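Local coordinates for protein 3-hexulose-6-phosphate synthase (Mycobacterium gastri, PDB 3AJX) that folds as a TIM barrel of the orotidine 5'-phosphate decarboxylase / HUMPS family and binds a magnesium ion within it, at residues A[56-62]-A[78-84]; A[147-151]-A[162-166]; A[23-29]-A[51-55]. The protein carries 1 engineered substitution. One frame throughout, in Å; residues are numbered along the deposited sequence.

Contact 1. Residues A[56-62]-A[78-84]; sequences VFADMKT and ADLVTVL. With MG (magnesium ion), chain F.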
loop_
_atom_site.group_PDB
_atom_site.type_symbol
_atom_site.label_atom_id
_atom_site.label_comp_id
_atom_site.label_asym_id
_atom_site.label_seq_id
_atom_site.Cartn_x
_atom_site.Cartn_y
_atom_site.Cartn_z
ATOM N N VAL A 56 1.652 -15.649 -11.242
ATOM C CA VAL A 56 1.902 -15.112 -9.908
ATOM C C VAL A 56 1.480 -13.647 -9.856
ATOM O O VAL A 56 1.951 -12.817 -10.630
ATOM C CB VAL A 56 3.383 -15.272 -9.521
ATOM C CG1 VAL A 56 3.661 -14.570 -8.203
ATOM C CG2 VAL A 56 3.713 -16.760 -9.389
ATOM N N PHE A 57 0.579 -13.359 -8.922
ATOM C CA PHE A 57 -0.027 -12.045 -8.720
ATOM C C PHE A 57 0.531 -11.403 -7.441
ATOM O O PHE A 57 0.340 -11.930 -6.347
ATOM C CB PHE A 57 -1.538 -12.301 -8.619
ATOM C CG PHE A 57 -2.394 -11.080 -8.475
ATOM C CD1 PHE A 57 -3.249 -10.702 -9.508
ATOM C CD2 PHE A 57 -2.475 -10.406 -7.260
ATOM C CE1 PHE A 57 -4.184 -9.684 -9.332
ATOM C CE2 PHE A 57 -3.405 -9.389 -7.075
ATOM C CZ PHE A 57 -4.265 -9.030 -8.116
ATOM N N ALA A 58 1.235 -10.281 -7.580
ATOM C CA ALA A 58 1.796 -9.583 -6.419
ATOM C C ALA A 58 0.877 -8.416 -6.069
ATOM O O ALA A 58 0.796 -7.442 -6.822
ATOM C CB ALA A 58 3.211 -9.079 -6.730
ATOM N N ASP A 59 0.184 -8.525 -4.938
ATOM C CA ASP A 59 -0.757 -7.493 -4.502
ATOM C C ASP A 59 -0.038 -6.336 -3.814
ATOM O O ASP A 59 -0.171 -6.126 -2.603
ATOM C CB ASP A 59 -1.794 -8.099 -3.550
ATOM C CG ASP A 59 -3.098 -7.322 -3.535
ATOM O OD1 ASP A 59 -3.144 -6.213 -4.103
ATOM O OD2 ASP A 59 -4.080 -7.825 -2.949
ATOM N N MET A 60 0.717 -5.580 -4.602
ATOM C CA MET A 60 1.477 -4.441 -4.096
ATOM C C MET A 60 0.589 -3.294 -3.622
ATOM O O MET A 60 0.931 -2.589 -2.673
ATOM C CB MET A 60 2.413 -3.920 -5.192
ATOM C CG MET A 60 3.453 -4.910 -5.684
ATOM S SD MET A 60 4.758 -5.219 -4.472
ATOM C CE MET A 60 5.874 -3.830 -4.779
ATOM N N LYS A 61 -0.557 -3.124 -4.283
ATOM C CA LYS A 61 -1.479 -2.031 -3.973
ATOM C C LYS A 61 -0.704 -0.718 -3.993
ATOM O O LYS A 61 -0.838 0.124 -3.104
ATOM C CB LYS A 61 -2.158 -2.232 -2.611
ATOM C CG LYS A 61 -3.320 -3.219 -2.642
ATOM C CD LYS A 61 -4.104 -3.190 -1.338
ATOM C CE LYS A 61 -5.285 -4.149 -1.370
ATOM N NZ LYS A 61 -4.848 -5.566 -1.524
ATOM N N THR A 62 0.108 -0.557 -5.031
ATOM C CA THR A 62 0.922 0.638 -5.199
ATOM C C THR A 62 0.109 1.929 -5.198
ATOM O O THR A 62 -0.923 2.030 -5.861
ATOM C CB THR A 62 1.720 0.545 -6.497
ATOM O OG1 THR A 62 2.549 -0.622 -6.442
ATOM C CG2 THR A 62 2.589 1.784 -6.690
ATOM N N ALA A 78 6.926 -11.647 -10.331
ATOM C CA ALA A 78 5.494 -11.453 -10.500
ATOM C C ALA A 78 5.132 -11.351 -11.976
ATOM O O ALA A 78 5.899 -10.822 -12.780
ATOM C CB ALA A 78 5.044 -10.193 -9.769
ATOM N N ASP A 79 3.958 -11.872 -12.322
ATOM C CA ASP A 79 3.457 -11.815 -13.688
ATOM C C ASP A 79 2.442 -10.684 -13.758
ATOM O O ASP A 79 2.225 -10.088 -14.810
ATOM C CB ASP A 79 2.782 -13.132 -14.063
ATOM C CG ASP A 79 3.754 -14.292 -14.088
ATOM O OD1 ASP A 79 3.586 -15.227 -13.275
ATOM O OD2 ASP A 79 4.688 -14.254 -14.921
ATOM N N LEU A 80 1.826 -10.401 -12.614
ATOM C CA LEU A 80 0.832 -9.343 -12.499
ATOM C C LEU A 80 1.069 -8.591 -11.195
ATOM O O LEU A 80 1.460 -9.187 -10.192
ATOM C CB LEU A 80 -0.583 -9.935 -12.478
ATOM C CG LEU A 80 -1.076 -10.680 -13.724
ATOM C CD1 LEU A 80 -2.382 -11.402 -13.398
ATOM C CD2 LEU A 80 -1.263 -9.700 -14.869
ATOM N N VAL A 81 0.831 -7.283 -11.214
ATOM C CA VAL A 81 1.002 -6.457 -10.027
ATOM C C VAL A 81 -0.195 -5.527 -9.910
ATOM O O VAL A 81 -0.770 -5.123 -10.919
ATOM C CB VAL A 81 2.282 -5.596 -10.108
ATOM C CG1 VAL A 81 3.504 -6.489 -10.248
ATOM C CG2 VAL A 81 2.186 -4.628 -11.271
ATOM N N THR A 82 -0.577 -5.204 -8.679
ATOM C CA THR A 82 -1.702 -4.305 -8.469
ATOM C C THR A 82 -1.265 -2.898 -8.125
ATOM O O THR A 82 -0.265 -2.688 -7.436
ATOM C CB THR A 82 -2.647 -4.772 -7.333
ATOM O OG1 THR A 82 -1.918 -4.915 -6.109
ATOM C CG2 THR A 82 -3.301 -6.077 -7.694
ATOM N N VAL A 83 -2.035 -1.940 -8.630
ATOM C CA VAL A 83 -1.836 -0.522 -8.374
ATOM C C VAL A 83 -3.231 -0.081 -7.957
ATOM O O VAL A 83 -4.218 -0.545 -8.529
ATOM C CB VAL A 83 -1.434 0.246 -9.648
ATOM C CG1 VAL A 83 -1.320 1.741 -9.344
ATOM C CG2 VAL A 83 -0.125 -0.291 -10.186
ATOM N N LEU A 84 -3.324 0.785 -6.955
ATOM C CA LEU A 84 -4.626 1.254 -6.486
ATOM C C LEU A 84 -5.296 2.200 -7.475
ATOM O O LEU A 84 -4.646 3.054 -8.071
ATOM C CB LEU A 84 -4.486 1.974 -5.142
ATOM C CG LEU A 84 -4.086 1.110 -3.950
ATOM C CD1 LEU A 84 -3.936 1.981 -2.703
ATOM C CD2 LEU A 84 -5.146 0.035 -3.731
HETATM MG MG MG F . -5.973 -8.715 -3.055
HETATM O O HOH W 1 2.666 -2.519 -8.421
HETATM O O HOH W 2 -7.020 -7.194 -2.212
HETATM O O HOH W 3 -6.891 -9.787 -3.792
HETATM O O HOH W 4 -6.050 -7.383 -4.739
#
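The phenyl ring of Phe57 meets Leu80 at its edge, near the ring plane, where Leu80 CD1 lies 4.0 Å from Phe57 CD1. Two carboxylates complete the set of flat groups. That of Asp79 turns an anti lone pair of OD1 to Val56 N (2.8 Å, 175° at the hydrogen), while Lys48 makes a salt bridge to the same oxygen. The other, Asp59, is divided between its oxygens. Asp59 OD1 is met on its anti side, slightly out of plane, by Thr82 OG1 at 2.7 Å. Asp59 OD2 binds the magnesium ion at 2.1 Å and also pairs with Lys61 NZ, leaving the metal site to be completed by Glu30 and waters.

These are neighbouring parallel strands of the TIM barrel, joined through helix 66-75 in a beta-alpha-beta unit. The ladder opens at Val56 O, which accepts from both Asp79 N and Leu80 N, and pairs Phe57 with Leu80 and Ala58 with Val81 before a beta bulge shifts the register by two, with an inverse gamma turn centred on Asp59. Thr82 spans the irregularity: with chi1 at 57°, its hydroxyl sits between its own N and carbonyl carbon, and Thr82 OG1 donates to Asp59 and accepts from Lys61 N at 2.9 Å. Beyond the bulge, Leu84 N reaches Thr62 O at 2.9 Å, and a water donates to both Thr62 OG1 and Thr82 O. Thr62 OG1 is also bonded to Glu69.

Contact 2. Residues A[147-151]-A[162-166]; sequences LNGLL and SVAGG. With SO4 (sulfate ion), chain G.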
loop_
_atom_site.group_PDB
_atom_site.type_symbol
_atom_site.label_atom_id
_atom_site.label_comp_id
_atom_site.label_asym_id
_atom_site.label_seq_id
_atom_site.Cartn_x
_atom_site.Cartn_y
_atom_site.Cartn_z
ATOM N N LEU A 147 -22.294 -8.506 -1.941
ATOM C CA LEU A 147 -21.375 -8.773 -3.041
ATOM C C LEU A 147 -21.935 -8.303 -4.383
ATOM O O LEU A 147 -21.185 -8.068 -5.332
ATOM C CB LEU A 147 -21.084 -10.272 -3.107
ATOM C CG LEU A 147 -20.103 -10.756 -4.171
ATOM C CD1 LEU A 147 -18.710 -10.231 -3.859
ATOM C CD2 LEU A 147 -20.103 -12.274 -4.207
ATOM N N ASN A 148 -23.255 -8.160 -4.461
ATOM C CA ASN A 148 -23.894 -7.738 -5.703
ATOM C C ASN A 148 -23.512 -6.328 -6.143
ATOM O O ASN A 148 -23.644 -5.984 -7.318
ATOM C CB ASN A 148 -25.415 -7.858 -5.581
ATOM C CG ASN A 148 -25.865 -9.283 -5.317
ATOM O OD1 ASN A 148 -25.422 -10.222 -5.983
ATOM N ND2 ASN A 148 -26.756 -9.452 -4.346
ATOM N N GLY A 149 -23.039 -5.513 -5.206
ATOM C CA GLY A 149 -22.628 -4.165 -5.550
ATOM C C GLY A 149 -21.402 -4.226 -6.444
ATOM O O GLY A 149 -21.267 -3.452 -7.393
ATOM N N LEU A 150 -20.502 -5.156 -6.136
ATOM C CA LEU A 150 -19.284 -5.332 -6.919
ATOM C C LEU A 150 -19.619 -5.925 -8.282
ATOM O O LEU A 150 -19.033 -5.542 -9.295
ATOM C CB LEU A 150 -18.309 -6.264 -6.190
ATOM C CG LEU A 150 -17.760 -5.797 -4.841
ATOM C CD1 LEU A 150 -16.957 -6.922 -4.205
ATOM C CD2 LEU A 150 -16.894 -4.555 -5.029
ATOM N N LEU A 151 -20.561 -6.862 -8.307
ATOM C CA LEU A 151 -20.952 -7.497 -9.558
ATOM C C LEU A 151 -21.630 -6.486 -10.478
ATOM O O LEU A 151 -21.395 -6.484 -11.687
ATOM C CB LEU A 151 -21.888 -8.681 -9.289
ATOM C CG LEU A 151 -21.342 -9.760 -8.345
ATOM C CD1 LEU A 151 -22.323 -10.919 -8.256
ATOM C CD2 LEU A 151 -19.998 -10.252 -8.846
ATOM N N SER A 162 -12.059 -8.811 -12.224
ATOM C CA SER A 162 -12.017 -9.921 -11.289
ATOM C C SER A 162 -12.862 -9.463 -10.107
ATOM O O SER A 162 -13.115 -8.267 -9.946
ATOM C CB SER A 162 -10.580 -10.202 -10.836
ATOM O OG SER A 162 -10.025 -9.091 -10.155
ATOM N N VAL A 163 -13.316 -10.409 -9.294
ATOM C CA VAL A 163 -14.127 -10.083 -8.132
ATOM C C VAL A 163 -13.490 -10.653 -6.874
ATOM O O VAL A 163 -13.160 -11.837 -6.815
ATOM C CB VAL A 163 -15.561 -10.653 -8.270
ATOM C CG1 VAL A 163 -16.376 -10.336 -7.022
ATOM C CG2 VAL A 163 -16.237 -10.059 -9.504
ATOM N N ALA A 164 -13.301 -9.791 -5.881
ATOM C CA ALA A 164 -12.728 -10.184 -4.599
ATOM C C ALA A 164 -13.598 -9.554 -3.515
ATOM O O ALA A 164 -13.706 -8.327 -3.420
ATOM C CB ALA A 164 -11.281 -9.690 -4.481
ATOM N N GLY A 165 -14.234 -10.400 -2.712
ATOM C CA GLY A 165 -15.092 -9.900 -1.652
ATOM C C GLY A 165 -15.786 -11.016 -0.897
ATOM O O GLY A 165 -17.014 -11.055 -0.815
ATOM N N GLY A 166 -14.994 -11.930 -0.346
ATOM C CA GLY A 166 -15.558 -13.034 0.406
ATOM C C GLY A 166 -16.266 -14.052 -0.464
ATOM O O GLY A 166 -17.236 -14.679 -0.032
HETATM S S SO4 G . -11.321 -12.811 0.322
HETATM O O1 SO4 G . -11.162 -13.223 1.733
HETATM O O2 SO4 G . -11.986 -11.496 0.245
HETATM O O3 SO4 G . -12.140 -13.811 -0.389
HETATM O O4 SO4 G . -9.991 -12.729 -0.310
#
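Val163 pushes its isopropyl group from the strand into a hollow formed by leucines of 147-151. CG2 abuts Leu151, whose CD2 stands 3.8 Å from Val163 CG2, the two side chains meeting at about a right angle. CG1 sits between two leucine methyls: Leu147 CD1 lies 3.9 Å from Val163 CG1, and Leu151 CD2 is 4.1 Å from the same Val163 CG1. With chi1 of Leu147 at -178°, its CG leans beside the carbonyl carbon, and the branch is carried across to the strand.

The second hollow lies where the strand gives way to a loop. Gly165 has no side chain, so the chain there presents bare backbone, and the leucine methyls settle over it. Leu150 CD1 rests 3.6 Å from Ala164 O and 4.3 Å from Gly165 CA, while Leu147 CD1 comes to 3.6 Å from Gly165 O. No hydrogen bond crosses between the segments; the fit is one of methyls against methyls and carbonyls.

On the far side of this turn, Gly166 N donates to O2 of a sulfate ion at 3.1 Å, with a weak second bond to O3. Gln140 NE2, Gly186 N and Gly187 N also bind the ion, which probably comes from the crystallisation liquor; its position is consistent with the phosphate site found after strands seven and eight in many TIM barrels. Ala164 points away from the helix and touches Glu132 and His134 of strand 130-134 and Val184 of strand 182-185, whereas Leu151 and Val163 share Val175 of helix 172-177.

Contact 3. Residues A[23-29]-A[51-55]; sequences AEYVDII and HPDKI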
loop_
_atom_site.group_PDB
_atom_site.type_symbol
_atom_site.label_atom_id
_atom_site.label_comp_id
_atom_site.label_asym_id
_atom_site.label_seq_id
_atom_site.Cartn_x
_atom_site.Cartn_y
_atom_site.Cartn_z
ATOM N N ALA A 23 -2.402 -25.186 -5.641
ATOM C CA ALA A 23 -1.906 -24.828 -6.972
ATOM C C ALA A 23 -2.607 -25.515 -8.143
ATOM O O ALA A 23 -2.956 -24.871 -9.135
ATOM C CB ALA A 23 -0.405 -25.092 -7.048
ATOM N N GLU A 24 -2.807 -26.822 -8.030
ATOM C CA GLU A 24 -3.442 -27.591 -9.095
ATOM C C GLU A 24 -4.875 -27.175 -9.411
ATOM O O GLU A 24 -5.385 -27.474 -10.490
ATOM C CB GLU A 24 -3.410 -29.082 -8.743
ATOM C CG GLU A 24 -4.062 -29.413 -7.412
ATOM C CD GLU A 24 -3.797 -30.840 -6.968
ATOM O OE1 GLU A 24 -4.277 -31.777 -7.645
ATOM O OE2 GLU A 24 -3.101 -31.023 -5.944
ATOM N N TYR A 25 -5.521 -26.479 -8.481
ATOM C CA TYR A 25 -6.905 -26.058 -8.677
ATOM C C TYR A 25 -7.080 -24.593 -9.060
ATOM O O TYR A 25 -8.197 -24.150 -9.327
ATOM C CB TYR A 25 -7.718 -26.338 -7.411
ATOM C CG TYR A 25 -7.619 -27.766 -6.936
ATOM C CD1 TYR A 25 -6.935 -28.085 -5.764
ATOM C CD2 TYR A 25 -8.188 -28.802 -7.670
ATOM C CE1 TYR A 25 -6.820 -29.403 -5.337
ATOM C CE2 TYR A 25 -8.080 -30.123 -7.254
ATOM C CZ TYR A 25 -7.395 -30.416 -6.088
ATOM O OH TYR A 25 -7.278 -31.724 -5.682
ATOM N N VAL A 26 -5.985 -23.843 -9.093
ATOM C CA VAL A 26 -6.070 -22.421 -9.423
ATOM C C VAL A 26 -5.238 -22.016 -10.629
ATOM O O VAL A 26 -4.269 -22.685 -10.994
ATOM C CB VAL A 26 -5.629 -21.544 -8.233
ATOM C CG1 VAL A 26 -6.453 -21.884 -7.002
ATOM C CG2 VAL A 26 -4.147 -21.743 -7.963
ATOM N N ASP A 27 -5.627 -20.899 -11.238
ATOM C CA ASP A 27 -4.936 -20.360 -12.402
ATOM C C ASP A 27 -3.954 -19.281 -11.967
ATOM O O ASP A 27 -2.882 -19.121 -12.552
ATOM C CB ASP A 27 -5.949 -19.738 -13.362
ATOM C CG ASP A 27 -7.013 -20.715 -13.793
ATOM O OD1 ASP A 27 -6.697 -21.609 -14.603
ATOM O OD2 ASP A 27 -8.160 -20.596 -13.314
ATOM N N ILE A 28 -4.330 -18.553 -10.922
ATOM C CA ILE A 28 -3.519 -17.458 -10.415
ATOM C C ILE A 28 -3.252 -17.606 -8.929
ATOM O O ILE A 28 -4.160 -17.908 -8.154
ATOM C CB ILE A 28 -4.243 -16.108 -10.658
ATOM C CG1 ILE A 28 -4.495 -15.927 -12.155
ATOM C CG2 ILE A 28 -3.422 -14.947 -10.097
ATOM C CD1 ILE A 28 -5.332 -14.715 -12.485
ATOM N N ILE A 29 -1.994 -17.411 -8.541
ATOM C CA ILE A 29 -1.604 -17.473 -7.138
ATOM C C ILE A 29 -1.242 -16.055 -6.714
ATOM O O ILE A 29 -0.271 -15.477 -7.207
ATOM C CB ILE A 29 -0.372 -18.370 -6.919
ATOM C CG1 ILE A 29 -0.707 -19.808 -7.310
ATOM C CG2 ILE A 29 0.052 -18.320 -5.456
ATOM C CD1 ILE A 29 0.499 -20.726 -7.323
ATOM N N HIS A 51 6.261 -22.691 -8.437
ATOM C CA HIS A 51 5.152 -22.840 -9.377
ATOM C C HIS A 51 5.408 -21.953 -10.601
ATOM O O HIS A 51 4.639 -21.031 -10.897
ATOM C CB HIS A 51 3.848 -22.433 -8.686
ATOM C CG HIS A 51 3.598 -23.165 -7.405
ATOM N ND1 HIS A 51 3.080 -24.441 -7.365
ATOM C CD2 HIS A 51 3.860 -22.826 -6.119
ATOM C CE1 HIS A 51 3.035 -24.858 -6.111
ATOM N NE2 HIS A 51 3.504 -23.897 -5.337
ATOM N N PRO A 52 6.488 -22.242 -11.345
ATOM C CA PRO A 52 6.891 -21.495 -12.538
ATOM C C PRO A 52 5.873 -21.354 -13.664
ATOM O O PRO A 52 5.915 -20.380 -14.409
ATOM C CB PRO A 52 8.155 -22.227 -12.987
ATOM C CG PRO A 52 7.884 -23.633 -12.568
ATOM C CD PRO A 52 7.322 -23.446 -11.182
ATOM N N ASP A 53 4.960 -22.308 -13.794
ATOM C CA ASP A 53 3.977 -22.225 -14.862
ATOM C C ASP A 53 2.609 -21.725 -14.411
ATOM O O ASP A 53 1.615 -21.871 -15.120
ATOM C CB ASP A 53 3.858 -23.577 -15.569
ATOM C CG ASP A 53 5.170 -24.008 -16.207
ATOM O OD1 ASP A 53 5.839 -23.147 -16.819
ATOM O OD2 ASP A 53 5.529 -25.201 -16.102
ATOM N N LYS A 54 2.572 -21.130 -13.223
ATOM C CA LYS A 54 1.342 -20.564 -12.687
ATOM C C LYS A 54 1.498 -19.052 -12.759
ATOM O O LYS A 54 2.616 -18.541 -12.709
ATOM C CB LYS A 54 1.138 -20.977 -11.227
ATOM C CG LYS A 54 0.747 -22.430 -11.030
ATOM C CD LYS A 54 -0.658 -22.695 -11.534
ATOM C CE LYS A 54 -1.017 -24.161 -11.398
ATOM N NZ LYS A 54 -2.375 -24.455 -11.924
ATOM N N ILE A 55 0.385 -18.341 -12.891
ATOM C CA ILE A 55 0.432 -16.885 -12.939
ATOM C C ILE A 55 0.577 -16.385 -11.508
ATOM O O ILE A 55 -0.267 -16.674 -10.659
ATOM C CB ILE A 55 -0.858 -16.307 -13.553
ATOM C CG1 ILE A 55 -0.948 -16.706 -15.027
ATOM C CG2 ILE A 55 -0.884 -14.789 -13.397
ATOM C CD1 ILE A 55 -2.265 -16.358 -15.685
#
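Ile28 and Ile55 pair as a parallel bridge at the beginning of two adjacent strands of the TIM barrel, 28-31 and 55-62. Two backbone bonds flank this pairing: Ile29 N gives a nearly straight bond to Ile55 O at 2.8 Å, and Ile55 N a weak one to Asp27 O at 3.4 Å.

The apolar contacts fall into two groups. Ile28 CG1 packs on Ile55 CB at 3.9 Å. Ile29 extends CD1 at about a right angle to His51 and Lys54, touching His51 CG at 3.9 Å and Lys54 CB at 4.0 Å, and Ala23 CB comes obliquely to the imidazole, 3.6 Å from His51 ND1. The type I turn from His51 to Lys54 presents both partners of Ile29 to it.

A side-chain to backbone grip supplies the remaining polar contact. Lys54, bent at chi2 (-69°) and extended beyond, carries its ammonium to the 3-10 turn at 23-25 and the residue after it. Lys54 NZ meets Val26 O at 2.8 Å, nearly along the C=O axis. Lys54 NZ also donates to Ala23 O at 2.9 Å, an oxygen that Val26 N reaches from the opposite face of the carbonyl plane.

Overall arrangement
All three contacts belong to one closed eight-stranded parallel barrel, in which they occupy different stations. Contacts 1 and 3 touch, with centres 15 Å apart: strand 55-62 is shared between them, and Phe57 N lies 2.9 Å from Ile29 O, a probable hydrogen bond continuing the sheet from 28-31 into 55-62. Contact 2 lies apart, its centre 19 Å from that of contact 1 and 22 Å from that of contact 3, with nearest atoms about 6 and 7 Å away. Their distances from the magnesium ion differ: contact 1 supplies a ligand, the side chain of Ala164 in contact 2 is about 6 Å from the metal, and that of Ile28 in contact 3 about 10 Å.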